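Local coordinates for protein nitrite transporter NirC (Salmonella enterica subsp. enterica serovar Typhimurium, PDB 4FC4) that forms a pentameric channel of the formate/nitrite transporter family that carries nitrite into and out of the cell across the cytoplasmic membrane, at residues B[7-12]-B[83-88]; B[41-46]-B[205-210]. One frame throughout, in Å; residues are numbered along the deposited sequence.

Contact 1: B[7-12]-B[83-88]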
# COMPACT_ATOMS: atom_id res chain seq x y z
N ASN B 7 -5.61 23.64 -19.42
CA ASN B 7 -4.70 24.81 -19.38
C ASN B 7 -3.32 24.50 -18.86
O ASN B 7 -2.36 25.01 -19.39
CB ASN B 7 -5.29 26.00 -18.65
CG ASN B 7 -6.46 26.61 -19.40
OD1 ASN B 7 -7.38 27.15 -18.78
ND2 ASN B 7 -6.46 26.49 -20.73
N LYS B 8 -3.23 23.65 -17.83
CA LYS B 8 -1.95 23.10 -17.40
C LYS B 8 -1.18 22.34 -18.49
O LYS B 8 0.04 22.55 -18.64
CB LYS B 8 -2.14 22.23 -16.17
CG LYS B 8 -2.07 22.99 -14.85
CD LYS B 8 -3.15 22.52 -13.86
CE LYS B 8 -2.55 22.24 -12.49
NZ LYS B 8 -3.67 21.82 -11.62
N CYS B 9 -1.86 21.49 -19.27
CA CYS B 9 -1.20 20.81 -20.40
C CYS B 9 -0.71 21.76 -21.48
O CYS B 9 0.38 21.61 -22.03
CB CYS B 9 -2.14 19.83 -21.04
SG CYS B 9 -2.60 18.46 -19.98
N ALA B 10 -1.57 22.70 -21.78
CA ALA B 10 -1.28 23.78 -22.67
C ALA B 10 -0.12 24.69 -22.16
O ALA B 10 0.69 25.15 -22.97
CB ALA B 10 -2.56 24.59 -22.89
N ALA B 11 -0.02 24.95 -20.86
CA ALA B 11 1.10 25.74 -20.35
C ALA B 11 2.33 24.86 -20.44
O ALA B 11 3.39 25.31 -20.85
CB ALA B 11 0.87 26.22 -18.93
N ASN B 12 2.19 23.57 -20.15
CA ASN B 12 3.32 22.68 -20.30
C ASN B 12 3.86 22.62 -21.76
O ASN B 12 5.07 22.52 -22.02
CB ASN B 12 2.91 21.32 -19.82
CG ASN B 12 4.09 20.40 -19.61
OD1 ASN B 12 5.14 20.79 -19.10
ND2 ASN B 12 3.92 19.17 -20.03
N HIS B 83 4.27 13.92 -24.63
CA HIS B 83 4.28 15.02 -25.56
C HIS B 83 3.16 14.95 -26.57
O HIS B 83 2.59 16.00 -26.96
CB HIS B 83 5.66 15.19 -26.21
CG HIS B 83 6.70 15.82 -25.31
ND1 HIS B 83 7.82 16.38 -25.78
CD2 HIS B 83 6.75 15.96 -23.91
CE1 HIS B 83 8.57 16.89 -24.77
NE2 HIS B 83 7.91 16.63 -23.61
N THR B 84 2.80 13.72 -27.01
CA THR B 84 1.71 13.62 -28.01
C THR B 84 0.41 14.29 -27.53
O THR B 84 -0.25 15.03 -28.33
CB THR B 84 1.39 12.19 -28.49
OG1 THR B 84 0.85 11.45 -27.41
CG2 THR B 84 2.58 11.48 -29.07
N MET B 85 0.06 14.03 -26.24
CA MET B 85 -1.08 14.71 -25.56
C MET B 85 -0.85 16.20 -25.27
O MET B 85 -1.70 17.02 -25.63
CB MET B 85 -1.48 14.02 -24.26
CG MET B 85 -2.68 14.63 -23.52
SD MET B 85 -3.02 13.62 -22.02
CE MET B 85 -1.73 14.16 -20.90
N PHE B 86 0.29 16.55 -24.68
CA PHE B 86 0.52 17.90 -24.18
C PHE B 86 0.45 18.89 -25.34
O PHE B 86 -0.25 19.95 -25.31
CB PHE B 86 1.90 18.02 -23.46
CG PHE B 86 1.96 17.38 -22.08
CD1 PHE B 86 1.07 17.74 -21.06
CD2 PHE B 86 2.95 16.43 -21.78
CE1 PHE B 86 1.15 17.16 -19.78
CE2 PHE B 86 3.04 15.84 -20.51
CZ PHE B 86 2.14 16.19 -19.51
N LEU B 87 1.22 18.53 -26.38
CA LEU B 87 1.35 19.37 -27.55
C LEU B 87 0.03 19.52 -28.29
O LEU B 87 -0.25 20.57 -28.83
CB LEU B 87 2.47 18.87 -28.44
CG LEU B 87 3.84 18.78 -27.76
CD1 LEU B 87 4.89 18.40 -28.79
CD2 LEU B 87 4.25 20.11 -27.13
N THR B 88 -0.81 18.49 -28.25
CA THR B 88 -2.09 18.54 -28.93
C THR B 88 -2.95 19.62 -28.27
O THR B 88 -3.45 20.55 -28.97
CB THR B 88 -2.80 17.15 -28.88
OG1 THR B 88 -2.14 16.27 -29.80
CG2 THR B 88 -4.28 17.26 -29.23

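Contact 2: B[41-46]-B[205-210]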
# COMPACT_ATOMS: atom_id res chain seq x y z
N GLY B 41 13.13 0.99 -15.50
CA GLY B 41 11.91 0.19 -15.34
C GLY B 41 11.87 -1.13 -16.12
O GLY B 41 11.46 -2.18 -15.59
N ILE B 42 12.28 -1.10 -17.39
CA ILE B 42 12.23 -2.28 -18.22
C ILE B 42 13.25 -3.33 -17.70
O ILE B 42 12.97 -4.53 -17.70
CB ILE B 42 12.63 -1.98 -19.69
CG1 ILE B 42 11.46 -1.38 -20.47
CG2 ILE B 42 13.08 -3.30 -20.35
CD1 ILE B 42 10.28 -2.34 -20.77
N ILE B 43 14.44 -2.89 -17.28
CA ILE B 43 15.42 -3.83 -16.78
C ILE B 43 14.80 -4.51 -15.55
O ILE B 43 14.88 -5.75 -15.44
CB ILE B 43 16.78 -3.16 -16.44
CG1 ILE B 43 17.43 -2.58 -17.72
CG2 ILE B 43 17.69 -4.21 -15.79
CD1 ILE B 43 18.56 -1.60 -17.51
N LEU B 44 14.12 -3.73 -14.70
CA LEU B 44 13.57 -4.27 -13.45
C LEU B 44 12.60 -5.41 -13.78
O LEU B 44 12.70 -6.52 -13.26
CB LEU B 44 12.87 -3.19 -12.61
CG LEU B 44 11.99 -3.73 -11.46
CD1 LEU B 44 12.76 -4.71 -10.55
CD2 LEU B 44 11.48 -2.56 -10.62
N ILE B 45 11.68 -5.15 -14.69
CA ILE B 45 10.56 -6.10 -14.81
C ILE B 45 10.98 -7.29 -15.65
O ILE B 45 10.52 -8.37 -15.43
CB ILE B 45 9.28 -5.44 -15.37
CG1 ILE B 45 9.54 -4.94 -16.81
CG2 ILE B 45 8.78 -4.33 -14.44
CD1 ILE B 45 8.24 -4.68 -17.58
N PHE B 46 11.89 -7.11 -16.59
CA PHE B 46 12.47 -8.28 -17.27
C PHE B 46 13.37 -9.14 -16.39
O PHE B 46 13.37 -10.33 -16.53
CB PHE B 46 13.11 -7.87 -18.58
CG PHE B 46 12.11 -7.69 -19.64
CD1 PHE B 46 11.29 -6.53 -19.64
CD2 PHE B 46 11.86 -8.71 -20.59
CE1 PHE B 46 10.29 -6.36 -20.60
CE2 PHE B 46 10.88 -8.54 -21.56
CZ PHE B 46 10.10 -7.35 -21.57
N PHE B 205 14.61 -3.34 -27.05
CA PHE B 205 15.26 -3.66 -28.29
C PHE B 205 16.75 -3.54 -28.20
O PHE B 205 17.46 -4.32 -28.84
CB PHE B 205 14.68 -2.87 -29.46
CG PHE B 205 13.26 -3.25 -29.82
CD1 PHE B 205 12.85 -4.56 -29.79
CD2 PHE B 205 12.32 -2.29 -30.16
CE1 PHE B 205 11.54 -4.91 -30.10
CE2 PHE B 205 11.01 -2.64 -30.49
CZ PHE B 205 10.62 -3.95 -30.45
N ALA B 206 17.24 -2.62 -27.36
CA ALA B 206 18.68 -2.34 -27.32
C ALA B 206 19.34 -3.46 -26.48
O ALA B 206 20.40 -4.03 -26.86
CB ALA B 206 18.95 -0.92 -26.80
N LEU B 207 18.69 -3.81 -25.38
CA LEU B 207 19.09 -4.92 -24.53
C LEU B 207 19.20 -6.25 -25.30
O LEU B 207 20.20 -6.96 -25.18
CB LEU B 207 18.06 -5.09 -23.42
CG LEU B 207 18.06 -4.05 -22.30
CD1 LEU B 207 16.90 -4.39 -21.38
CD2 LEU B 207 19.41 -4.01 -21.56
N SER B 208 18.18 -6.60 -26.07
CA SER B 208 18.31 -7.79 -26.87
C SER B 208 19.43 -7.62 -27.91
O SER B 208 20.22 -8.57 -28.17
CB SER B 208 16.99 -8.21 -27.51
OG SER B 208 17.21 -9.41 -28.21
N TRP B 209 19.53 -6.43 -28.50
CA TRP B 209 20.55 -6.18 -29.54
C TRP B 209 21.95 -6.38 -29.01
O TRP B 209 22.79 -6.99 -29.70
CB TRP B 209 20.41 -4.79 -30.16
CG TRP B 209 21.29 -4.60 -31.36
CD1 TRP B 209 22.41 -3.76 -31.47
CD2 TRP B 209 21.19 -5.27 -32.67
NE1 TRP B 209 22.98 -3.86 -32.72
CE2 TRP B 209 22.31 -4.75 -33.50
CE3 TRP B 209 20.32 -6.22 -33.23
CZ2 TRP B 209 22.53 -5.16 -34.82
CZ3 TRP B 209 20.55 -6.63 -34.57
CH2 TRP B 209 21.63 -6.11 -35.33
N PHE B 210 22.21 -5.89 -27.79
CA PHE B 210 23.55 -6.00 -27.21
C PHE B 210 23.78 -7.39 -26.61
O PHE B 210 24.83 -7.66 -26.08
CB PHE B 210 23.82 -4.93 -26.14
CG PHE B 210 23.67 -3.50 -26.62
CD1 PHE B 210 24.17 -3.09 -27.88
CD2 PHE B 210 23.06 -2.54 -25.79
CE1 PHE B 210 24.01 -1.78 -28.31
CE2 PHE B 210 22.91 -1.22 -26.20
CZ PHE B 210 23.39 -0.84 -27.47

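Contact 1: B[7-12]-B[83-88]
Asn12 lies over one face of the Phe86 ring and Cys9 against its edge where the N-terminal helix 3-22 crosses helix 80-93, a helix-helix crossing within the formate/nitrite transporter fold that illustrates how one aromatic side chain can join two steeply inclined helices. The axes of the two segments pass 7.9 Å apart at a crossing angle of -100°, nearly perpendicular, which confines the contact to a few residues around the crossing point.

Cys9 comes first along the N-terminal helix and lies against Phe86, the CA atoms of the two residues being 5.1 Å apart. Its CB sits at the rim of the ring, near the ring plane and 3.8 Å from Phe86 CD1. SG, turned anti to its own carbonyl carbon, continues along that rim and makes an oblique sulfur-aromatic contact, 5.0 Å from the ring centroid. The same sulfur lies 4.5 Å from the methyl CE of Met85, a loose apolar contact, and that methyl is itself set against one face of the Phe86 ring, toward the rim. One residue on, Ala10 gives its carbonyl oxygen to Thr95 OG1 in a hydrogen bond outside the crossing.

Asn12, one helical turn after Cys9, covers the face of Phe86 opposite Met85. With CG anti to the backbone N (chi1 -166°), the amide is brought over the ring with its plane almost upright on it, 82° from the ring plane. Its oxygen OD1 is engaged with Arg15 of the same helix, a bond that should limit rotation of the amide and keep its nitrogen turned to the aromatic face. At the crossing itself, Asn12 ND2 lies 3.1 Å above the ring plane, over its centre, and is 3.4 Å from Phe86 CG.

Contact 2: B[41-46]-B[205-210]
Leu207 of helix 198-209 reaches helix 24-51 with one branch, a spare example of two helices meeting through aliphatic side chains while their backbones stay well apart. The nearest CA pair, Ile43 and Leu207, is separated by 8.6 Å.

The interaction between the segments is van der Waals packing. Leu207 CD1 touches Ile42 CG2 at 4.1 Å and Ile43 CG1 at the same separation of 4.1 Å, and this methyl therefore rests against two consecutive residues of one helical turn. The side chain is extended, with CD1 anti to CA (chi2 177°), which carries the methyl out from its own helix. The isoleucines offer different parts: Ile42 its CG2 methyl, set obliquely to the leucine, and Ile43 the methylene of its longer branch, running across Leu207 at about a right angle. All three residues are buried.

Packing from outside the segments completes the setting. Tyr123 of helix 98-125 touches both Ile43 and Leu207, and Ile43 also meets Tyr195 of a neighbouring subunit. Polar bonds nearby run to residues outside the segments: Ile43 O accepts from Thr47 OG1, and Phe205 O from Tyr217 OH. The arrangement is buried aliphatic side-chain packing between helices 24-51 and 198-209 of the formate/nitrite transporter fold, beside the subunit interface of the pentamer.

Overall arrangement
The two contacts lie on opposite sides of the chain's centre, their own centres 29 Å apart and their nearest atoms about 17 Å apart, without touching. Their segments alternate along the sequence: 7-12, 41-46, 83-88, then 205-210. Helices 3-22 and 24-51 follow each other, so consecutive helices supply the first partner of each contact, while the second partners come from helix 80-93 and, much later, helix 198-209. Helix 98-125 packs against segment 83-88 of contact 1 and both segments of contact 2. The pair exemplifies how a compact membrane channel subunit ties distant sequence together: both are made within one chain, but contact 2 also borders another subunit, whereas no other chain touches the segments of contact 1.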